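Local coordinates for pancreatic lipase related protein 2 (Equus caballus, PDB 1W52) that probably hydrolyses galactolipids and triacylglycerols to release fatty acids, acting as a secreted lipase of the alpha/beta hydrolase superfamily, at residues Thr37-Tyr42 with Ala128-Leu133; Thr175-Ala180 with Asp202-Asp207; Trp340-Ser345 with Val424-Asp429; Thr347-Gly352 with Gln380-Tyr385. All blocks are in the same frame, centred on the assembly; numbering follows the deposited sequence.

Contact 1 (Thr37-Tyr42 with Ala128-Leu133)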
loop_
_atom_site.group_PDB
_atom_site.type_symbol
_atom_site.label_atom_id
_atom_site.label_comp_id
_atom_site.label_asym_id
_atom_site.label_seq_id
_atom_site.Cartn_x
_atom_site.Cartn_y
_atom_site.Cartn_z
ATOM N N THR A 37 11.461 -20.892 12.224
ATOM C CA THR A 37 10.182 -20.163 12.111
ATOM C C THR A 37 9.555 -20.028 13.482
ATOM O O THR A 37 9.492 -20.999 14.234
ATOM C CB THR A 37 9.204 -20.924 11.269
ATOM O OG1 THR A 37 9.807 -21.254 10.034
ATOM C CG2 THR A 37 8.021 -20.075 10.905
ATOM N N ARG A 38 9.029 -18.867 13.806
ATOM C CA ARG A 38 8.577 -18.662 15.168
ATOM C C ARG A 38 7.340 -17.782 15.162
ATOM O O ARG A 38 7.413 -16.620 14.781
ATOM C CB ARG A 38 9.682 -18.005 16.003
ATOM C CG ARG A 38 10.816 -18.908 16.475
ATOM C CD ARG A 38 11.447 -18.397 17.777
ATOM N NE ARG A 38 11.404 -16.936 17.831
ATOM C CZ ARG A 38 11.402 -16.196 18.949
ATOM N NH1 ARG A 38 11.468 -16.742 20.160
ATOM N NH2 ARG A 38 11.358 -14.873 18.848
ATOM N N PHE A 39 6.216 -18.339 15.608
ATOM C CA PHE A 39 4.938 -17.626 15.682
ATOM C C PHE A 39 4.781 -16.856 16.987
ATOM O O PHE A 39 4.824 -17.434 18.047
ATOM C CB PHE A 39 3.852 -18.657 15.571
ATOM C CG PHE A 39 3.906 -19.434 14.293
ATOM C CD1 PHE A 39 3.591 -18.821 13.115
ATOM C CD2 PHE A 39 4.258 -20.775 14.287
ATOM C CE1 PHE A 39 3.628 -19.515 11.940
ATOM C CE2 PHE A 39 4.277 -21.515 13.099
ATOM C CZ PHE A 39 3.973 -20.877 11.917
ATOM N N LEU A 40 4.644 -15.541 16.921
ATOM C CA LEU A 40 4.609 -14.722 18.139
ATOM C C LEU A 40 3.253 -14.083 18.297
ATOM O O LEU A 40 2.797 -13.357 17.402
ATOM C CB LEU A 40 5.624 -13.618 18.105
ATOM C CG LEU A 40 6.955 -13.999 17.484
ATOM C CD1 LEU A 40 7.872 -12.858 17.660
ATOM C CD2 LEU A 40 7.540 -15.253 18.119
ATOM N N LEU A 41 2.612 -14.352 19.445
ATOM C CA LEU A 41 1.171 -14.095 19.584
ATOM C C LEU A 41 0.847 -12.864 20.424
ATOM O O LEU A 41 1.226 -12.758 21.573
ATOM C CB LEU A 41 0.422 -15.323 20.116
ATOM C CG LEU A 41 -1.117 -15.248 20.102
ATOM C CD1 LEU A 41 -1.703 -14.405 19.000
ATOM C CD2 LEU A 41 -1.696 -16.605 19.928
ATOM N N TYR A 42 0.163 -11.935 19.789
ATOM C CA TYR A 42 -0.266 -10.724 20.404
ATOM C C TYR A 42 -1.795 -10.725 20.317
ATOM O O TYR A 42 -2.371 -11.123 19.310
ATOM C CB TYR A 42 0.304 -9.536 19.650
ATOM C CG TYR A 42 1.808 -9.300 19.774
ATOM C CD1 TYR A 42 2.308 -8.517 20.801
ATOM C CD2 TYR A 42 2.731 -9.791 18.813
ATOM C CE1 TYR A 42 3.698 -8.254 20.906
ATOM C CE2 TYR A 42 4.126 -9.535 18.917
ATOM C CZ TYR A 42 4.598 -8.764 19.967
ATOM O OH TYR A 42 5.941 -8.479 20.129
ATOM N N ALA A 128 4.365 -23.649 4.980
ATOM C CA ALA A 128 3.951 -24.853 5.663
ATOM C C ALA A 128 3.892 -24.728 7.171
ATOM O O ALA A 128 2.901 -25.069 7.729
ATOM C CB ALA A 128 4.889 -25.974 5.274
ATOM N N GLU A 129 4.938 -24.268 7.834
ATOM C CA GLU A 129 4.818 -23.965 9.253
ATOM C C GLU A 129 3.512 -23.260 9.493
ATOM O O GLU A 129 2.768 -23.644 10.384
ATOM C CB GLU A 129 5.895 -23.023 9.767
ATOM C CG GLU A 129 7.296 -23.555 9.647
ATOM C CD GLU A 129 7.587 -24.660 10.635
ATOM O OE1 GLU A 129 7.350 -24.470 11.845
ATOM O OE2 GLU A 129 8.064 -25.721 10.198
ATOM N N THR A 130 3.254 -22.200 8.724
ATOM C CA THR A 130 2.087 -21.330 8.932
ATOM C C THR A 130 0.807 -22.073 8.574
ATOM O O THR A 130 -0.023 -22.307 9.438
ATOM C CB THR A 130 2.257 -19.986 8.156
ATOM O OG1 THR A 130 3.141 -19.147 8.903
ATOM C CG2 THR A 130 0.974 -19.175 8.072
ATOM N N ALA A 131 0.653 -22.440 7.309
ATOM C CA ALA A 131 -0.439 -23.331 6.899
ATOM C C ALA A 131 -0.723 -24.378 7.976
ATOM O O ALA A 131 -1.815 -24.455 8.447
ATOM C CB ALA A 131 -0.130 -24.010 5.593
ATOM N N TYR A 132 0.271 -25.155 8.375
ATOM C CA TYR A 132 0.130 -26.153 9.448
ATOM C C TYR A 132 -0.485 -25.698 10.751
ATOM O O TYR A 132 -1.320 -26.417 11.314
ATOM C CB TYR A 132 1.487 -26.703 9.813
ATOM C CG TYR A 132 1.446 -27.834 10.791
ATOM C CD1 TYR A 132 0.700 -29.005 10.526
ATOM C CD2 TYR A 132 2.165 -27.744 11.980
ATOM C CE1 TYR A 132 0.676 -30.036 11.425
ATOM C CE2 TYR A 132 2.157 -28.776 12.883
ATOM C CZ TYR A 132 1.423 -29.910 12.601
ATOM O OH TYR A 132 1.471 -30.891 13.543
ATOM N N LEU A 133 -0.009 -24.554 11.248
ATOM C CA LEU A 133 -0.559 -23.891 12.435
ATOM C C LEU A 133 -2.010 -23.528 12.248
ATOM O O LEU A 133 -2.784 -23.637 13.179
ATOM C CB LEU A 133 0.185 -22.608 12.718
ATOM C CG LEU A 133 -0.376 -21.743 13.833
ATOM C CD1 LEU A 133 -0.785 -22.590 14.990
ATOM C CD2 LEU A 133 0.703 -20.725 14.329
#
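The aromatic ring of Phe39 meets the helix segment 128-133 with one face and with its far rim. Leu133 CD2 sits over the centre of that face, 3.5 Å from the Phe39 ring centroid and 14° off the normal, a CH-pi contact. Thr130 lies at the edge, near the ring plane, with its OG1 3.1 Å from Phe39 CE1. The carbonyl oxygen of Glu129 approaches Phe39 CZ obliquely at 3.4 Å, and Glu129 CB lies 3.6 Å from the same Phe39 CZ. In Leu133, CG is anti to the backbone N (chi1 174°), and chi2 of 42° then sets CD2 over the ring. Beside the ring, Thr37 OG1 packs on Glu129 CG at 3.4 Å. Here the methylene part of the glutamate does the touching, while Glu129 OE2 forms a salt bridge with Arg56. No hydrogen bond joins the two segments; the contact is van der Waals packing, with four of its five touching residues buried. Strand 38-43 runs between strands 50-53 and 102-107 near one margin of the central sheet of the lipase domain. Helix 116-141 covers it through this contact, Phe39 also touches Ile53 of strand 50-53, and the helix rests on helix 155-166 through Thr130 and Ala131.

Contact 2 (Thr175-Ala180 with Asp202-Asp207)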
loop_
_atom_site.group_PDB
_atom_site.type_symbol
_atom_site.label_atom_id
_atom_site.label_comp_id
_atom_site.label_asym_id
_atom_site.label_seq_id
_atom_site.Cartn_x
_atom_site.Cartn_y
_atom_site.Cartn_z
ATOM N N THR A 175 -2.979 -10.415 2.170
ATOM C CA THR A 175 -2.618 -9.099 1.680
ATOM C C THR A 175 -1.140 -9.119 1.333
ATOM O O THR A 175 -0.292 -9.499 2.155
ATOM C CB THR A 175 -2.859 -8.083 2.779
ATOM O OG1 THR A 175 -4.281 -7.937 3.017
ATOM C CG2 THR A 175 -2.373 -6.725 2.330
ATOM N N GLY A 176 -0.819 -8.734 0.110
ATOM C CA GLY A 176 0.570 -8.717 -0.340
ATOM C C GLY A 176 1.186 -7.325 -0.289
ATOM O O GLY A 176 0.858 -6.493 -1.095
ATOM N N LEU A 177 2.059 -7.057 0.664
ATOM C CA LEU A 177 2.760 -5.776 0.705
ATOM C C LEU A 177 4.031 -5.812 -0.160
ATOM O O LEU A 177 5.050 -6.430 0.200
ATOM C CB LEU A 177 3.093 -5.429 2.137
ATOM C CG LEU A 177 1.858 -5.345 3.012
ATOM C CD1 LEU A 177 2.265 -4.547 4.173
ATOM C CD2 LEU A 177 0.692 -4.638 2.344
ATOM N N ASP A 178 3.913 -5.150 -1.312
ATOM C CA ASP A 178 4.876 -5.217 -2.425
ATOM C C ASP A 178 5.572 -6.564 -2.612
ATOM O O ASP A 178 6.737 -6.773 -2.260
ATOM C CB ASP A 178 5.904 -4.128 -2.295
ATOM C CG ASP A 178 6.619 -3.839 -3.600
ATOM O OD1 ASP A 178 5.967 -3.664 -4.702
ATOM O OD2 ASP A 178 7.869 -3.760 -3.568
ATOM N N PRO A 179 4.830 -7.494 -3.190
ATOM C CA PRO A 179 5.351 -8.849 -3.402
ATOM C C PRO A 179 6.644 -8.798 -4.204
ATOM O O PRO A 179 6.752 -8.054 -5.155
ATOM C CB PRO A 179 4.251 -9.530 -4.203
ATOM C CG PRO A 179 2.994 -8.682 -3.949
ATOM C CD PRO A 179 3.444 -7.308 -3.666
ATOM N N ALA A 180 7.606 -9.621 -3.825
ATOM C CA ALA A 180 8.900 -9.642 -4.480
ATOM C C ALA A 180 8.755 -9.998 -5.945
ATOM O O ALA A 180 7.879 -10.795 -6.301
ATOM C CB ALA A 180 9.788 -10.641 -3.804
ATOM N N ASP A 202 -5.516 -8.827 -1.699
ATOM C CA ASP A 202 -5.314 -7.427 -2.048
ATOM C C ASP A 202 -3.827 -7.099 -2.044
ATOM O O ASP A 202 -3.094 -7.480 -1.146
ATOM C CB ASP A 202 -6.026 -6.509 -1.058
ATOM C CG ASP A 202 -5.653 -6.809 0.396
ATOM O OD1 ASP A 202 -5.415 -8.018 0.721
ATOM O OD2 ASP A 202 -5.574 -5.901 1.259
ATOM N N VAL A 203 -3.379 -6.350 -3.023
ATOM C CA VAL A 203 -1.972 -6.066 -3.141
ATOM C C VAL A 203 -1.671 -4.564 -3.175
ATOM O O VAL A 203 -2.347 -3.815 -3.853
ATOM C CB VAL A 203 -1.424 -6.719 -4.402
ATOM C CG1 VAL A 203 0.108 -6.783 -4.359
ATOM C CG2 VAL A 203 -2.011 -8.101 -4.542
ATOM N N ILE A 204 -0.646 -4.156 -2.430
ATOM C CA ILE A 204 -0.053 -2.832 -2.575
ATOM C C ILE A 204 1.307 -2.905 -3.291
ATOM O O ILE A 204 2.198 -3.615 -2.858
ATOM C CB ILE A 204 0.071 -2.161 -1.214
ATOM C CG1 ILE A 204 -1.297 -2.102 -0.590
ATOM C CG2 ILE A 204 0.571 -0.718 -1.353
ATOM C CD1 ILE A 204 -1.260 -1.622 0.855
ATOM N N HIS A 205 1.427 -2.149 -4.386
ATOM C CA HIS A 205 2.619 -2.133 -5.250
ATOM C C HIS A 205 3.352 -0.791 -5.095
ATOM O O HIS A 205 2.863 0.227 -5.583
ATOM C CB HIS A 205 2.228 -2.192 -6.719
ATOM C CG HIS A 205 1.491 -3.433 -7.146
ATOM N ND1 HIS A 205 2.114 -4.472 -7.809
ATOM C CD2 HIS A 205 0.170 -3.746 -7.107
ATOM C CE1 HIS A 205 1.211 -5.385 -8.123
ATOM N NE2 HIS A 205 0.027 -4.976 -7.699
ATOM N N THR A 206 4.504 -0.801 -4.421
ATOM C CA THR A 206 5.303 0.409 -4.229
ATOM C C THR A 206 6.643 0.447 -4.964
ATOM O O THR A 206 7.222 1.501 -5.010
ATOM C CB THR A 206 5.583 0.680 -2.731
ATOM O OG1 THR A 206 6.211 -0.473 -2.132
ATOM C CG2 THR A 206 4.258 0.879 -1.947
ATOM N N ASP A 207 7.149 -0.664 -5.514
ATOM C CA ASP A 207 8.511 -0.674 -6.089
ATOM C C ASP A 207 8.544 -1.509 -7.354
ATOM O O ASP A 207 9.457 -2.267 -7.598
ATOM C CB ASP A 207 9.500 -1.213 -5.045
ATOM C CG ASP A 207 10.984 -1.033 -5.427
ATOM O OD1 ASP A 207 11.263 -0.086 -6.190
ATOM O OD2 ASP A 207 11.906 -1.789 -4.993
#
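Gly176 and Val203 pair as neighbours in two parallel strands of the central alpha/beta-hydrolase sheet. Backbone bonds link the strands, and Gly176 bonds to both neighbours of Val203: Gly176 N donates to Asp202 O (2.9 Å), and Ile204 N to Gly176 O (3.1 Å). Asp178 N, just past the strand end, donates to Ile204 O (2.8 Å). At the start of the pair, the Thr175 hydroxyl donates to the syn lone pair of Asp202 OD1 (OG1 to OD1, 2.6 Å). Thr175 OG1 is also hydrogen-bonded to His149 NE2, and Asp202 OD2 forms a salt bridge with Arg173. At the other end lies Asp178, the predicted acid of the charge-relay system. Its CG is anti to the backbone N (chi1 -161°), which turns the carboxylate to the turn of 205-207. Thr206 N donates to Asp178 OD1 at 3.2 Å, from above the carboxylate plane (66° out of it). Asp207 N adds a weak bond to Asp178 OD1, at 3.3 Å. Asp178 OD2 bonds to His265 ND1, so both carboxylate oxygens have partners. The two amides probably help to hold the carboxylate that faces the histidine. Leu177 and Ile204 lie side by side on the Thr175 face. On the Val203 face, Pro179 CD packs against Val203 CG1 at 3.4 Å.

Contact 3 (Trp340-Ser345 with Val424-Asp429)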
loop_
_atom_site.group_PDB
_atom_site.type_symbol
_atom_site.label_atom_id
_atom_site.label_comp_id
_atom_site.label_asym_id
_atom_site.label_seq_id
_atom_site.Cartn_x
_atom_site.Cartn_y
_atom_site.Cartn_z
ATOM N N TRP A 340 -5.509 13.524 0.848
ATOM C CA TRP A 340 -6.837 13.491 0.340
ATOM C C TRP A 340 -6.866 14.206 -0.971
ATOM O O TRP A 340 -6.097 15.116 -1.208
ATOM C CB TRP A 340 -7.718 14.164 1.336
ATOM C CG TRP A 340 -8.066 13.254 2.427
ATOM C CD1 TRP A 340 -9.144 12.470 2.472
ATOM C CD2 TRP A 340 -7.333 13.011 3.642
ATOM N NE1 TRP A 340 -9.155 11.746 3.638
ATOM C CE2 TRP A 340 -8.060 12.072 4.384
ATOM C CE3 TRP A 340 -6.143 13.483 4.170
ATOM C CZ2 TRP A 340 -7.654 11.596 5.646
ATOM C CZ3 TRP A 340 -5.723 13.003 5.479
ATOM C CH2 TRP A 340 -6.488 12.080 6.181
ATOM N N ARG A 341 -7.762 13.816 -1.838
ATOM C CA ARG A 341 -7.721 14.347 -3.162
ATOM C C ARG A 341 -8.901 15.253 -3.378
ATOM O O ARG A 341 -10.031 14.931 -3.001
ATOM C CB ARG A 341 -7.763 13.235 -4.160
ATOM C CG ARG A 341 -7.496 13.687 -5.528
ATOM C CD ARG A 341 -7.376 12.522 -6.451
ATOM N NE ARG A 341 -6.830 12.794 -7.780
ATOM C CZ ARG A 341 -5.564 13.091 -8.015
ATOM N NH1 ARG A 341 -4.691 13.214 -6.988
ATOM N NH2 ARG A 341 -5.168 13.256 -9.295
ATOM N N TYR A 342 -8.628 16.384 -4.013
ATOM C CA TYR A 342 -9.620 17.390 -4.318
ATOM C C TYR A 342 -9.476 17.764 -5.770
ATOM O O TYR A 342 -8.384 17.708 -6.294
ATOM C CB TYR A 342 -9.371 18.575 -3.412
ATOM C CG TYR A 342 -9.572 18.245 -1.937
ATOM C CD1 TYR A 342 -8.503 17.885 -1.162
ATOM C CD2 TYR A 342 -10.847 18.308 -1.320
ATOM C CE1 TYR A 342 -8.656 17.587 0.205
ATOM C CE2 TYR A 342 -11.014 18.007 0.055
ATOM C CZ TYR A 342 -9.899 17.649 0.820
ATOM O OH TYR A 342 -9.965 17.335 2.181
ATOM N N ARG A 343 -10.565 18.080 -6.458
ATOM C CA ARG A 343 -10.447 18.740 -7.780
ATOM C C ARG A 343 -10.595 20.272 -7.686
ATOM O O ARG A 343 -11.384 20.775 -6.868
ATOM C CB ARG A 343 -11.483 18.246 -8.747
ATOM C CG ARG A 343 -11.365 18.931 -10.051
ATOM C CD ARG A 343 -12.167 18.266 -11.121
ATOM N NE ARG A 343 -11.692 16.918 -11.371
ATOM C CZ ARG A 343 -12.205 16.079 -12.260
ATOM N NH1 ARG A 343 -13.248 16.413 -13.020
ATOM N NH2 ARG A 343 -11.663 14.883 -12.400
ATOM N N VAL A 344 -9.836 20.994 -8.521
ATOM C CA VAL A 344 -9.807 22.470 -8.499
ATOM C C VAL A 344 -9.875 23.054 -9.904
ATOM O O VAL A 344 -8.917 22.985 -10.677
ATOM C CB VAL A 344 -8.590 23.046 -7.776
ATOM C CG1 VAL A 344 -8.461 24.454 -8.115
ATOM C CG2 VAL A 344 -8.724 22.924 -6.251
ATOM N N SER A 345 -11.036 23.629 -10.211
ATOM C CA SER A 345 -11.244 24.359 -11.451
ATOM C C SER A 345 -11.059 25.836 -11.215
ATOM O O SER A 345 -11.316 26.335 -10.105
ATOM C CB SER A 345 -12.642 24.121 -12.016
ATOM O OG SER A 345 -13.031 22.763 -11.860
ATOM N N VAL A 424 -14.264 24.182 -6.553
ATOM C CA VAL A 424 -13.532 23.209 -5.719
ATOM C C VAL A 424 -14.250 21.833 -5.828
ATOM O O VAL A 424 -15.274 21.729 -6.527
ATOM C CB VAL A 424 -13.388 23.717 -4.242
ATOM C CG1 VAL A 424 -13.705 22.628 -3.194
ATOM C CG2 VAL A 424 -12.026 24.248 -4.028
ATOM N N GLN A 425 -13.705 20.784 -5.190
ATOM C CA GLN A 425 -14.412 19.490 -5.043
ATOM C C GLN A 425 -13.680 18.442 -4.181
ATOM O O GLN A 425 -12.461 18.395 -4.171
ATOM C CB GLN A 425 -14.681 18.874 -6.417
ATOM C CG GLN A 425 -15.581 17.679 -6.360
ATOM C CD GLN A 425 -16.020 17.240 -7.718
ATOM O OE1 GLN A 425 -16.731 16.255 -7.838
ATOM N NE2 GLN A 425 -15.601 17.966 -8.755
ATOM N N SER A 426 -14.439 17.592 -3.488
ATOM C CA SER A 426 -13.861 16.455 -2.766
ATOM C C SER A 426 -13.890 15.163 -3.565
ATOM O O SER A 426 -14.681 15.003 -4.492
ATOM C CB SER A 426 -14.548 16.198 -1.448
ATOM O OG SER A 426 -13.792 15.256 -0.728
ATOM N N GLY A 427 -13.004 14.242 -3.193
ATOM C CA GLY A 427 -12.817 12.999 -3.922
ATOM C C GLY A 427 -13.721 11.964 -3.325
ATOM O O GLY A 427 -14.477 11.310 -4.030
ATOM N N ALA A 428 -13.618 11.856 -2.004
ATOM C CA ALA A 428 -14.471 11.012 -1.173
ATOM C C ALA A 428 -15.935 10.942 -1.653
ATOM O O ALA A 428 -16.446 9.845 -1.969
ATOM C CB ALA A 428 -14.413 11.495 0.298
ATOM N N ASP A 429 -16.592 12.109 -1.729
ATOM C CA ASP A 429 -18.025 12.195 -2.055
ATOM C C ASP A 429 -18.249 12.924 -3.397
ATOM O O ASP A 429 -18.560 12.292 -4.407
ATOM C CB ASP A 429 -18.798 12.826 -0.892
ATOM C CG ASP A 429 -17.924 13.722 -0.061
ATOM O OD1 ASP A 429 -17.513 14.731 -0.625
ATOM O OD2 ASP A 429 -17.548 13.522 1.108
#
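Val424 meets Val344 across the contact, CG2 to CG2 at 4.2 Å, with the two side chains at an oblique angle. Val424 CA also lies 3.4 Å from Arg343 O, a CA-H...O contact. Gln425 follows and makes the largest single share of the buried area. Gln425 O accepts the N-H of Arg343, N to O 3.0 Å; the N-H...O angle is 132°, and the donor stands above the carbonyl plane, so the bond is bent. The same Gln425 O lies near the edge of the Tyr342 ring, 3.3 Å from Tyr342 CD2. The Gln425 and Arg343 side chains leave in the same direction and lie side by side, CB to CB at 4.0 Å, with amide and guanidinium planes 70° apart. Ser426 forms the single bridge with Tyr342, its CA 3.8 Å from Tyr342 CD2. Gly427 N then comes to 3.1 Å from Arg341 O, and Gly427 also bonds through its backbone to Cys301. Segment 424-429, a loop, runs roughly antiparallel to strand 340-344 in the PLAT domain; that strand also pairs with 387-391. Arg341 forms a salt bridge with Asp390, and Arg343 with Asp388. The chemistry implies a join made by backbone and aliphatic stems, with the arginine charges answered by strand 387-391.

Contact 4 (Thr347-Gly352 with Gln380-Tyr385); sequences TLAGSG and QPDSSY
Leu348 and Tyr385 make the tightly packed part of this contact between two loops. Leu348 CD1 meets the edge of the Tyr385 ring in its plane, 3.5 Å from Tyr385 CE1. The leucine CG is anti to its carbonyl carbon (chi1 -76°), which directs the branch to the ring. Leu348 CB also rests on Gln380 O at 3.5 Å. That carbonyl in turn accepts the hydroxyl of Ser383 (OG to O, 3.2 Å), a bond within the 380-385 loop. Close by, Thr347 OG1 donates to Ser383 O at 3.1 Å, tilted 29° from the carbonyl plane. On the outer side, contact is looser and more exposed. Pro381 lies there against the backbone oxygens of Ala349, Gly350 and Ser351, with its CB 3.4 Å from Gly350 O and its CG 3.5 Å from Ser351 O. Asp382 is exposed too, but its backbone still lies close: its CA is 3.2 Å from Leu348 O in a CA-H...O contact. The two loops lie in the PLAT domain. One follows strand 340-344 and the other leads into its partner, strand 387-391. Tyr385 bonds through its backbone to Ile346 and stacks on Phe375, while the backbone of Thr347 bonds to Arg421. The two loops thus extend beyond the strand pair 340-344 and 387-391.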
loop_
_atom_site.group_PDB
_atom_site.type_symbol
_atom_site.label_atom_id
_atom_site.label_comp_id
_atom_site.label_asym_id
_atom_site.label_seq_id
_atom_site.Cartn_x
_atom_site.Cartn_y
_atom_site.Cartn_z
ATOM N N THR A 347 -11.873 29.101 -14.017
ATOM C CA THR A 347 -12.215 29.771 -15.277
ATOM C C THR A 347 -11.774 31.222 -15.184
ATOM O O THR A 347 -12.022 31.895 -14.173
ATOM C CB THR A 347 -13.747 29.718 -15.540
ATOM O OG1 THR A 347 -14.119 28.450 -16.088
ATOM C CG2 THR A 347 -14.164 30.714 -16.629
ATOM N N LEU A 348 -11.139 31.712 -16.244
ATOM C CA LEU A 348 -10.495 33.021 -16.184
ATOM C C LEU A 348 -11.460 34.159 -16.470
ATOM O O LEU A 348 -12.648 33.945 -16.711
ATOM C CB LEU A 348 -9.278 33.069 -17.117
ATOM C CG LEU A 348 -8.061 32.314 -16.561
ATOM C CD1 LEU A 348 -6.909 32.453 -17.518
ATOM C CD2 LEU A 348 -7.634 32.782 -15.149
ATOM N N ALA A 349 -10.943 35.375 -16.394
ATOM C CA ALA A 349 -11.733 36.550 -16.681
ATOM C C ALA A 349 -10.815 37.643 -17.223
ATOM O O ALA A 349 -9.647 37.380 -17.538
ATOM C CB ALA A 349 -12.452 36.994 -15.419
ATOM N N GLY A 350 -11.366 38.848 -17.380
ATOM C CA GLY A 350 -10.595 40.043 -17.702
ATOM C C GLY A 350 -10.621 40.460 -19.166
ATOM O O GLY A 350 -11.564 40.136 -19.906
ATOM N N SER A 351 -9.571 41.185 -19.572
ATOM C CA SER A 351 -9.446 41.718 -20.932
ATOM C C SER A 351 -8.146 41.287 -21.619
ATOM O O SER A 351 -8.168 40.714 -22.714
ATOM C CB SER A 351 -9.541 43.252 -20.910
ATOM O OG SER A 351 -10.178 43.752 -22.079
ATOM N N GLY A 352 -7.018 41.563 -20.979
ATOM C CA GLY A 352 -5.728 41.332 -21.603
ATOM C C GLY A 352 -5.189 39.933 -21.379
ATOM O O GLY A 352 -5.451 39.335 -20.343
ATOM N N GLN A 380 -5.903 33.667 -21.366
ATOM C CA GLN A 380 -7.023 34.273 -22.113
ATOM C C GLN A 380 -8.342 34.369 -21.294
ATOM O O GLN A 380 -8.646 33.470 -20.500
ATOM C CB GLN A 380 -7.255 33.542 -23.455
ATOM C CG GLN A 380 -7.629 32.053 -23.356
ATOM C CD GLN A 380 -8.226 31.499 -24.653
ATOM O OE1 GLN A 380 -7.649 31.666 -25.733
ATOM N NE2 GLN A 380 -9.379 30.833 -24.543
ATOM N N PRO A 381 -9.096 35.470 -21.448
ATOM C CA PRO A 381 -10.353 35.652 -20.709
ATOM C C PRO A 381 -11.433 34.603 -20.959
ATOM O O PRO A 381 -11.538 34.023 -22.047
ATOM C CB PRO A 381 -10.844 37.035 -21.170
ATOM C CG PRO A 381 -9.639 37.732 -21.627
ATOM C CD PRO A 381 -8.788 36.663 -22.261
ATOM N N ASP A 382 -12.231 34.407 -19.908
ATOM C CA ASP A 382 -13.297 33.410 -19.815
ATOM C C ASP A 382 -13.091 32.148 -20.659
ATOM O O ASP A 382 -13.703 31.964 -21.719
ATOM C CB ASP A 382 -14.657 34.080 -20.017
ATOM C CG ASP A 382 -15.110 34.820 -18.765
ATOM O OD1 ASP A 382 -14.769 36.019 -18.615
ATOM O OD2 ASP A 382 -15.767 34.264 -17.855
ATOM N N SER A 383 -12.192 31.304 -20.143
ATOM C CA SER A 383 -11.951 29.947 -20.631
ATOM C C SER A 383 -12.228 28.980 -19.456
ATOM O O SER A 383 -13.380 28.873 -19.022
ATOM C CB SER A 383 -10.529 29.818 -21.199
ATOM O OG SER A 383 -9.567 30.381 -20.323
ATOM N N SER A 384 -11.204 28.299 -18.937
ATOM C CA SER A 384 -11.342 27.381 -17.791
ATOM C C SER A 384 -10.125 26.478 -17.686
ATOM O O SER A 384 -9.521 26.121 -18.704
ATOM C CB SER A 384 -12.607 26.511 -17.848
ATOM O OG SER A 384 -12.580 25.632 -18.952
ATOM N N TYR A 385 -9.813 26.073 -16.454
ATOM C CA TYR A 385 -8.519 25.474 -16.130
ATOM C C TYR A 385 -8.543 24.710 -14.772
ATOM O O TYR A 385 -8.290 25.310 -13.709
ATOM C CB TYR A 385 -7.413 26.575 -16.138
ATOM C CG TYR A 385 -7.114 27.252 -17.509
ATOM C CD1 TYR A 385 -6.953 28.643 -17.609
ATOM C CD2 TYR A 385 -6.976 26.496 -18.697
ATOM C CE1 TYR A 385 -6.685 29.256 -18.849
ATOM C CE2 TYR A 385 -6.708 27.112 -19.934
ATOM C CZ TYR A 385 -6.563 28.490 -19.997
ATOM O OH TYR A 385 -6.291 29.107 -21.196
#

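Overall arrangement
Contacts 1 and 2 belong to the lipase domain and reach the same sheet, with centres about 21 Å apart. Contacts 3 and 4 belong to the PLAT domain, with centres about 22 Å apart. Segment 340-345 is followed almost at once by 347-352, and contact 4 falls wholly between the two segments of contact 3. Contact 2 holds the predicted triad acid, Asp178: its side chain is about 3 Å from that of His265 and about 6 Å from that of Ser154. The Asp207 side chain is about 7 Å from a bound detergent. Contacts 1 and 4 lie on opposite sides of the chain centre, their centres about 64 Å apart. From contact 2 to contact 3 the centres are about 27 Å apart, across the two domains.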